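Local coordinates for xylanase and alpha-amylase inhibitor protein (PDB 3MU7), which probably inhibits both xylanase and alpha-amylase, and is built as a TIM barrel of the glycosyl hydrolase family 18 type, at residues P156-P161 with Y182-C187; P58-C63 with R111-A116. One frame throughout, in Å; residues are numbered along the deposited sequence.

Contact 1 of 2, residues P156-P161 with Y182-C187; sequences PQCVYP and YNNPQC
A disulfide, Cys158 to Cys187, ties together two neighbouring loops of the TIM barrel, the ones that follow strands 151-154 and 176-180 at the C-terminal ends of the strands. The S-S bond has its central torsion at 75°, and on both cysteines the sulfur sits between the backbone N and the carbonyl carbon, which turns each SG to the opposite loop. Asn184 packs alongside the Cys158 end of the bridge, its CB 3.6 Å from SG of Cys158. No direct hydrogen bond joins 156-161 to 182-187; water does the work instead. Water 2 accepts from the backbone N of Cys158 and from ND2 of Asn184 (3.2 Å) and lies 3.1 Å from Tyr182 O, to which it can donate. Water 1 sits 2.7 Å from OE1 of Gln157 and also reaches Asn183 O. An alanine in place of Asn184 would probably leave water 2 without one of its donors and the Gln186 amide free to turn. Beyond the bridge, Cys158 O takes a hydrogen bond from Trp204 of helix 195-207. Across Val159, the Gln186 side chain runs at about a right angle, its NE2 3.4 Å from CG2; that same NE2 gives a nearly straight bond (172°) to OD1 of Asn184, 2.9 Å away and in the plane of the Gln186 amide.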
ATOM      1  N   PRO A 156       7.878  -0.154   1.811  1.00  6.54           N
ATOM      2  CA  PRO A 156       9.250   0.345   1.836  1.00  6.85           C
ATOM      3  C   PRO A 156       9.829   0.507   0.430  1.00  7.04           C
ATOM      4  O   PRO A 156       9.331  -0.078  -0.545  1.00  6.90           O
ATOM      5  CB  PRO A 156       9.996  -0.763   2.582  1.00  7.24           C
ATOM      6  CG  PRO A 156       9.232  -2.005   2.233  1.00  6.69           C
ATOM      7  CD  PRO A 156       7.797  -1.560   2.257  1.00  6.62           C
ATOM      8  N   GLN A 157      10.891   1.299   0.342  1.00  7.31           N
ATOM      9  CA  GLN A 157      11.740   1.312  -0.838  1.00  8.08           C
ATOM     10  C   GLN A 157      12.568   0.024  -0.879  1.00  7.96           C
ATOM     11  O   GLN A 157      12.546  -0.767   0.073  1.00  8.40           O
ATOM     12  CB  GLN A 157      12.614   2.561  -0.834  1.00  8.34           C
ATOM     13  CG  GLN A 157      11.832   3.831  -1.078  1.00 10.95           C
ATOM     14  CD  GLN A 157      12.729   5.045  -1.073  1.00 12.17           C
ATOM     15  OE1 GLN A 157      13.261   5.442  -2.113  1.00 13.71           O
ATOM     16  NE2 GLN A 157      12.898   5.650   0.099  1.00 12.77           N
ATOM     17  N   CYS A 158      13.287  -0.215  -1.976  1.00  7.99           N
ATOM     18  CA  CYS A 158      13.835  -1.555  -2.193  1.00  8.13           C
ATOM     19  C   CYS A 158      15.224  -1.864  -1.633  1.00  8.31           C
ATOM     20  O   CYS A 158      15.702  -2.982  -1.778  1.00  8.57           O
ATOM     21  CB  CYS A 158      13.713  -2.002  -3.658  1.00  7.97           C
ATOM     22  SG  CYS A 158      14.412  -0.941  -4.924  1.00  8.99           S
ATOM     23  N   VAL A 159      15.856  -0.897  -0.978  1.00  8.74           N
ATOM     24  CA  VAL A 159      17.134  -1.181  -0.318  1.00  9.68           C
ATOM     25  C   VAL A 159      16.859  -1.668   1.102  1.00  9.04           C
ATOM     26  O   VAL A 159      16.242  -0.961   1.905  1.00  9.73           O
ATOM     27  CB  VAL A 159      18.093   0.022  -0.300  1.00 10.29           C
ATOM     28  CG1 VAL A 159      19.435  -0.400   0.272  1.00 11.80           C
ATOM     29  CG2 VAL A 159      18.290   0.587  -1.701  1.00 11.97           C
ATOM     30  N   TYR A 160      17.298  -2.884   1.398  1.00  8.82           N
ATOM     31  CA  TYR A 160      17.080  -3.485   2.703  1.00  8.56           C
ATOM     32  C   TYR A 160      18.245  -3.167   3.658  1.00  8.44           C
ATOM     33  O   TYR A 160      19.407  -3.373   3.294  1.00  8.57           O
ATOM     34  CB  TYR A 160      16.936  -5.007   2.574  1.00  8.69           C
ATOM     35  CG  TYR A 160      16.512  -5.614   3.881  1.00  9.00           C
ATOM     36  CD1 TYR A 160      15.165  -5.792   4.180  1.00  9.52           C
ATOM     37  CD2 TYR A 160      17.456  -5.949   4.855  1.00  9.75           C
ATOM     38  CE1 TYR A 160      14.769  -6.311   5.400  1.00  9.75           C
ATOM     39  CE2 TYR A 160      17.071  -6.463   6.071  1.00 10.18           C
ATOM     40  CZ  TYR A 160      15.726  -6.636   6.341  1.00 10.38           C
ATOM     41  OH  TYR A 160      15.329  -7.150   7.552  1.00 12.70           O
ATOM     42  N   PRO A 161      17.965  -2.707   4.895  1.00  8.10           N
ATOM     43  CA  PRO A 161      16.664  -2.383   5.485  1.00  8.34           C
ATOM     44  C   PRO A 161      16.259  -0.961   5.127  1.00  8.19           C
ATOM     45  O   PRO A 161      17.117  -0.096   4.923  1.00  8.85           O
ATOM     46  CB  PRO A 161      16.925  -2.505   6.986  1.00  8.51           C
ATOM     47  CG  PRO A 161      18.371  -2.136   7.145  1.00  9.02           C
ATOM     48  CD  PRO A 161      19.061  -2.590   5.884  1.00  9.03           C
ATOM     49  N   TYR A 182      11.102   0.080  -7.819  1.00  8.24           N
ATOM     50  CA  TYR A 182      11.106   1.126  -8.838  1.00  8.82           C
ATOM     51  C   TYR A 182      11.611   2.415  -8.214  1.00  9.18           C
ATOM     52  O   TYR A 182      11.791   2.489  -6.992  1.00  9.42           O
ATOM     53  CB  TYR A 182       9.724   1.304  -9.494  1.00  8.66           C
ATOM     54  CG  TYR A 182       8.554   1.428  -8.542  1.00  7.61           C
ATOM     55  CD1 TYR A 182       8.111   2.674  -8.128  1.00  8.99           C
ATOM     56  CD2 TYR A 182       7.880   0.297  -8.071  1.00  7.41           C
ATOM     57  CE1 TYR A 182       7.035   2.801  -7.262  1.00  8.36           C
ATOM     58  CE2 TYR A 182       6.803   0.420  -7.200  1.00  8.18           C
ATOM     59  CZ  TYR A 182       6.390   1.670  -6.803  1.00  8.11           C
ATOM     60  OH  TYR A 182       5.322   1.772  -5.937  1.00  7.69           O
ATOM     61  N   ASN A 183      11.870   3.417  -9.054  1.00  9.90           N
ATOM     62  CA  ASN A 183      12.524   4.661  -8.621  1.00 10.68           C
ATOM     63  C   ASN A 183      13.768   4.408  -7.781  1.00 10.94           C
ATOM     64  O   ASN A 183      14.006   5.096  -6.787  1.00 11.79           O
ATOM     65  CB  ASN A 183      11.552   5.558  -7.850  1.00 11.01           C
ATOM     66  CG  ASN A 183      10.385   5.997  -8.690  1.00 11.13           C
ATOM     67  OD1 ASN A 183      10.539   6.294  -9.875  1.00 12.88           O
ATOM     68  ND2 ASN A 183       9.203   6.021  -8.093  1.00 11.74           N
ATOM     69  N   ASN A 184      14.544   3.401  -8.172  1.00 10.72           N
ATOM     70  CA  ASN A 184      15.708   2.979  -7.408  1.00 11.63           C
ATOM     71  C   ASN A 184      16.478   1.953  -8.238  1.00 11.59           C
ATOM     72  O   ASN A 184      16.347   0.755  -8.008  1.00 11.01           O
ATOM     73  CB  ASN A 184      15.235   2.342  -6.094  1.00 12.17           C
ATOM     74  CG  ASN A 184      16.107   2.695  -4.914  1.00 12.89           C
ATOM     75  OD1 ASN A 184      17.292   3.006  -5.067  1.00 13.93           O
ATOM     76  ND2 ASN A 184      15.526   2.641  -3.716  1.00 14.06           N
ATOM     77  N   PRO A 185      17.267   2.414  -9.233  1.00 12.31           N
ATOM     78  CA  PRO A 185      17.923   1.475 -10.158  1.00 12.91           C
ATOM     79  C   PRO A 185      18.775   0.389  -9.487  1.00 13.03           C
ATOM     80  O   PRO A 185      18.878  -0.724 -10.010  1.00 13.77           O
ATOM     81  CB  PRO A 185      18.779   2.392 -11.036  1.00 13.62           C
ATOM     82  CG  PRO A 185      18.017   3.669 -11.064  1.00 13.62           C
ATOM     83  CD  PRO A 185      17.450   3.814  -9.671  1.00 12.39           C
ATOM     84  N   GLN A 186      19.347   0.695  -8.327  1.00 12.62           N
ATOM     85  CA  GLN A 186      20.200  -0.258  -7.618  1.00 12.78           C
ATOM     86  C   GLN A 186      19.483  -1.531  -7.158  1.00 12.24           C
ATOM     87  O   GLN A 186      20.132  -2.545  -6.915  1.00 13.05           O
ATOM     88  CB  GLN A 186      20.883   0.412  -6.430  1.00 13.27           C
ATOM     89  CG  GLN A 186      19.944   0.793  -5.294  1.00 13.75           C
ATOM     90  CD  GLN A 186      20.608   1.696  -4.286  1.00 15.10           C
ATOM     91  OE1 GLN A 186      21.754   1.468  -3.893  1.00 16.83           O
ATOM     92  NE2 GLN A 186      19.901   2.730  -3.861  1.00 15.37           N
ATOM     93  N   CYS A 187      18.155  -1.488  -7.041  1.00 11.26           N
ATOM     94  CA  CYS A 187      17.389  -2.660  -6.586  1.00 11.14           C
ATOM     95  C   CYS A 187      16.170  -2.972  -7.448  1.00 11.46           C
ATOM     96  O   CYS A 187      15.314  -3.758  -7.048  1.00 11.62           O
ATOM     97  CB  CYS A 187      17.014  -2.552  -5.097  1.00 11.07           C
ATOM     98  SG  CYS A 187      16.408  -0.942  -4.535  1.00  9.38           S
TER
HETATM   99  O   HOH W   1      12.214   4.729  -4.525  1.00 12.93           O
HETATM  100  O   HOH W   2      12.451   1.950  -3.962  1.00 10.08           O

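Contact 2 of 2, residues P58-C63 with R111-A116; sequences PQIKHC and RPFGNA
Phe113 and Ala116 meet Ile60 where helix 56-65, on the outside of the TIM barrel, packs against the loop that leads from helix 86-101 to strand 120-125. Two turns shape this loop: a type I beta turn from Arg111 to Gly114, closed by Gly114 N to Arg111 O at 2.8 Å, and a type II' turn from Phe113 to Ala116, whose backbone bond is weak. Arg111 starts the segment and bonds back onto it. Its chain curls back until NE donates to Gly114 O over 3.0 Å; the oxygen lies close to the guanidinium plane, whereas the donor stands above the plane of the carbonyl. NH2 adds a weak second bond to the same oxygen, and NH1 forms a salt bridge with Glu109. Phe113 comes next, with CG anti to the carbonyl carbon (chi1 -61°), which brings CG and CD2 up to Ile60. Its side chain crosses that of Ile60 at about a right angle, and the methyl CD1 of Ile60 approaches the ring obliquely, 3.7 Å from CD2, while also resting against CB. Phe100 makes an edge-to-face pair with this ring. Gly114 then takes a positive phi of 63°, which suits a residue without a side chain at this place in the type II' turn. Past it, the chain at Asn115 and Ala116 passes beside the aliphatic part of Lys61, whose CE is 4.2 Å from Ala116 N; the ammonium end belongs to a salt bridge with Glu57, one helical turn earlier. Ala116 closes the segment: its CB faces two branches of Ile60, 3.9 Å from CD1 and 4.0 Å from CG2.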
ATOM      1  N   PRO A  58     -19.916   4.266  -0.464  1.00  9.09           N
ATOM      2  CA  PRO A  58     -20.555   3.116  -1.117  1.00  8.68           C
ATOM      3  C   PRO A  58     -19.607   2.335  -2.020  1.00  8.49           C
ATOM      4  O   PRO A  58     -19.805   1.142  -2.232  1.00  8.45           O
ATOM      5  CB  PRO A  58     -21.678   3.756  -1.942  1.00  9.00           C
ATOM      6  CG  PRO A  58     -21.257   5.154  -2.145  1.00  9.40           C
ATOM      7  CD  PRO A  58     -20.533   5.539  -0.889  1.00  9.10           C
ATOM      8  N   GLN A  59     -18.584   3.008  -2.537  1.00  8.32           N
ATOM      9  CA  GLN A  59     -17.615   2.351  -3.409  1.00  8.37           C
ATOM     10  C   GLN A  59     -16.725   1.384  -2.633  1.00  7.83           C
ATOM     11  O   GLN A  59     -16.431   0.281  -3.108  1.00  7.73           O
ATOM     12  CB  GLN A  59     -16.773   3.383  -4.142  1.00  8.62           C
ATOM     13  CG  GLN A  59     -17.572   4.393  -4.940  1.00 10.57           C
ATOM     14  CD  GLN A  59     -16.667   5.137  -5.889  1.00 11.51           C
ATOM     15  OE1 GLN A  59     -16.118   4.546  -6.814  1.00 11.11           O
ATOM     16  NE2 GLN A  59     -16.459   6.434  -5.637  1.00 13.65           N
ATOM     17  N   ILE A  60     -16.310   1.799  -1.440  1.00  7.46           N
ATOM     18  CA  ILE A  60     -15.560   0.935  -0.535  1.00  7.33           C
ATOM     19  C   ILE A  60     -16.397  -0.308  -0.216  1.00  7.31           C
ATOM     20  O   ILE A  60     -15.915  -1.442  -0.301  1.00  7.21           O
ATOM     21  CB  ILE A  60     -15.203   1.681   0.774  1.00  7.54           C
ATOM     22  CG1 ILE A  60     -14.164   2.773   0.512  1.00  8.12           C
ATOM     23  CG2 ILE A  60     -14.678   0.712   1.818  1.00  7.93           C
ATOM     24  CD1 ILE A  60     -14.151   3.871   1.566  1.00  8.59           C
ATOM     25  N   LYS A  61     -17.662  -0.090   0.141  1.00  7.39           N
ATOM     26  CA  LYS A  61     -18.553  -1.198   0.475  1.00  7.80           C
ATOM     27  C   LYS A  61     -18.747  -2.130  -0.714  1.00  7.44           C
ATOM     28  O   LYS A  61     -18.775  -3.346  -0.558  1.00  7.86           O
ATOM     29  CB  LYS A  61     -19.901  -0.686   0.987  1.00  8.10           C
ATOM     30  CG  LYS A  61     -19.818   0.009   2.329  1.00  8.88           C
ATOM     31  CD  LYS A  61     -21.167   0.621   2.685  1.00 11.12           C
ATOM     32  CE  LYS A  61     -21.112   1.391   3.983  1.00 13.13           C
ATOM     33  NZ  LYS A  61     -22.445   1.980   4.309  1.00 14.62           N
ATOM     34  N   HIS A  62     -18.869  -1.560  -1.907  1.00  7.24           N
ATOM     35  CA  HIS A  62     -18.989  -2.385  -3.099  1.00  7.55           C
ATOM     36  C   HIS A  62     -17.740  -3.261  -3.287  1.00  7.13           C
ATOM     37  O   HIS A  62     -17.838  -4.464  -3.531  1.00  7.61           O
ATOM     38  CB  HIS A  62     -19.229  -1.549  -4.350  1.00  7.65           C
ATOM     39  CG  HIS A  62     -19.265  -2.377  -5.591  1.00  7.81           C
ATOM     40  ND1 HIS A  62     -20.305  -3.234  -5.871  1.00  8.44           N
ATOM     41  CD2 HIS A  62     -18.377  -2.523  -6.601  1.00  8.39           C
ATOM     42  CE1 HIS A  62     -20.070  -3.857  -7.011  1.00  9.43           C
ATOM     43  NE2 HIS A  62     -18.902  -3.449  -7.471  1.00  9.42           N
ATOM     44  N   CYS A  63     -16.563  -2.649  -3.167  1.00  7.02           N
ATOM     45  CA  CYS A  63     -15.295  -3.376  -3.222  1.00  7.29           C
ATOM     46  C   CYS A  63     -15.285  -4.538  -2.237  1.00  6.92           C
ATOM     47  O   CYS A  63     -14.943  -5.668  -2.604  1.00  7.02           O
ATOM     48  CB  CYS A  63     -14.141  -2.434  -2.914  1.00  7.59           C
ATOM     49  SG  CYS A  63     -13.779  -1.280  -4.258  1.00  7.36           S
ATOM     50  N   ARG A 111     -15.355  11.058  10.224  1.00 14.99           N
ATOM     51  CA  ARG A 111     -15.736  10.039   9.242  1.00 13.61           C
ATOM     52  C   ARG A 111     -15.485  10.485   7.770  1.00 12.18           C
ATOM     53  O   ARG A 111     -16.418  10.627   6.984  1.00 11.53           O
ATOM     54  CB  ARG A 111     -17.209   9.625   9.378  1.00 14.12           C
ATOM     55  CG  ARG A 111     -17.684   9.315  10.793  1.00 15.15           C
ATOM     56  CD  ARG A 111     -16.978   8.101  11.398  1.00 14.82           C
ATOM     57  NE  ARG A 111     -17.114   6.872  10.598  1.00 14.50           N
ATOM     58  CZ  ARG A 111     -16.771   5.668  11.053  1.00 13.18           C
ATOM     59  NH1 ARG A 111     -16.274   5.528  12.270  1.00 12.04           N
ATOM     60  NH2 ARG A 111     -16.933   4.602  10.264  1.00 14.30           N
ATOM     61  N   PRO A 112     -14.226  10.675   7.428  1.00 11.38           N
ATOM     62  CA  PRO A 112     -13.949  11.091   6.045  1.00 11.24           C
ATOM     63  C   PRO A 112     -14.604  10.259   4.983  1.00 10.91           C
ATOM     64  O   PRO A 112     -15.063  10.801   3.978  1.00 11.60           O
ATOM     65  CB  PRO A 112     -12.437  11.260   6.046  1.00 11.42           C
ATOM     66  CG  PRO A 112     -12.206  11.845   7.408  1.00 11.99           C
ATOM     67  CD  PRO A 112     -13.318  11.429   8.311  1.00 11.43           C
ATOM     68  N   PHE A 113     -14.634   8.939   5.173  1.00 10.13           N
ATOM     69  CA  PHE A 113     -15.266   8.034   4.205  1.00  9.99           C
ATOM     70  C   PHE A 113     -16.625   7.555   4.713  1.00  9.88           C
ATOM     71  O   PHE A 113     -17.075   6.448   4.389  1.00 10.14           O
ATOM     72  CB  PHE A 113     -14.357   6.833   3.927  1.00  9.85           C
ATOM     73  CG  PHE A 113     -13.014   7.143   3.349  1.00  9.36           C
ATOM     74  CD1 PHE A 113     -12.757   8.372   2.725  1.00 10.25           C
ATOM     75  CD2 PHE A 113     -11.988   6.208   3.449  1.00  9.86           C
ATOM     76  CE1 PHE A 113     -11.482   8.638   2.199  1.00 10.94           C
ATOM     77  CE2 PHE A 113     -10.718   6.477   2.939  1.00 10.39           C
ATOM     78  CZ  PHE A 113     -10.463   7.693   2.305  1.00 10.28           C
ATOM     79  N   GLY A 114     -17.280   8.389   5.521  1.00 10.12           N
ATOM     80  CA  GLY A 114     -18.590   8.023   6.037  1.00 10.30           C
ATOM     81  C   GLY A 114     -18.558   6.798   6.929  1.00 10.51           C
ATOM     82  O   GLY A 114     -17.621   6.580   7.676  1.00 10.53           O
ATOM     83  N   ASN A 115     -19.608   5.989   6.838  1.00 10.90           N
ATOM     84  CA  ASN A 115     -19.756   4.816   7.693  1.00 11.55           C
ATOM     85  C   ASN A 115     -19.045   3.554   7.206  1.00 11.13           C
ATOM     86  O   ASN A 115     -19.197   2.487   7.790  1.00 11.27           O
ATOM     87  CB  ASN A 115     -21.239   4.543   7.967  1.00 12.65           C
ATOM     88  CG  ASN A 115     -21.893   5.662   8.752  1.00 15.51           C
ATOM     89  OD1 ASN A 115     -21.212   6.481   9.373  1.00 18.51           O
ATOM     90  ND2 ASN A 115     -23.217   5.702   8.732  1.00 18.98           N
ATOM     91  N   ALA A 116     -18.263   3.683   6.138  1.00 10.41           N
ATOM     92  CA  ALA A 116     -17.397   2.589   5.706  1.00  9.81           C
ATOM     93  C   ALA A 116     -16.393   2.249   6.801  1.00  9.05           C
ATOM     94  O   ALA A 116     -15.963   3.128   7.565  1.00  9.13           O
ATOM     95  CB  ALA A 116     -16.672   2.966   4.439  1.00 10.19           C
TER

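Overall arrangement
Contacts 1 and 2 lie on opposite sides of the chain's centre, their own centres 33 Å apart and their nearest atoms about 19 Å apart, so neither touches the other. Contact 2 closes along the chain before contact 1 opens, and both fall within the same family 18 barrel. They differ in kind: 156-161 with 182-187 joins two loops by a covalent bond and water, whereas 58-63 with 111-116 packs a helix against a loop through apolar side chains. Contact 1 contains a whole disulfide, whereas Cys63 in 58-63 is bonded to Cys22, outside contact 2. A bound PEG molecule is about 12 Å from the Asn184 side chain and a PEG about 14 Å from that of Ile60.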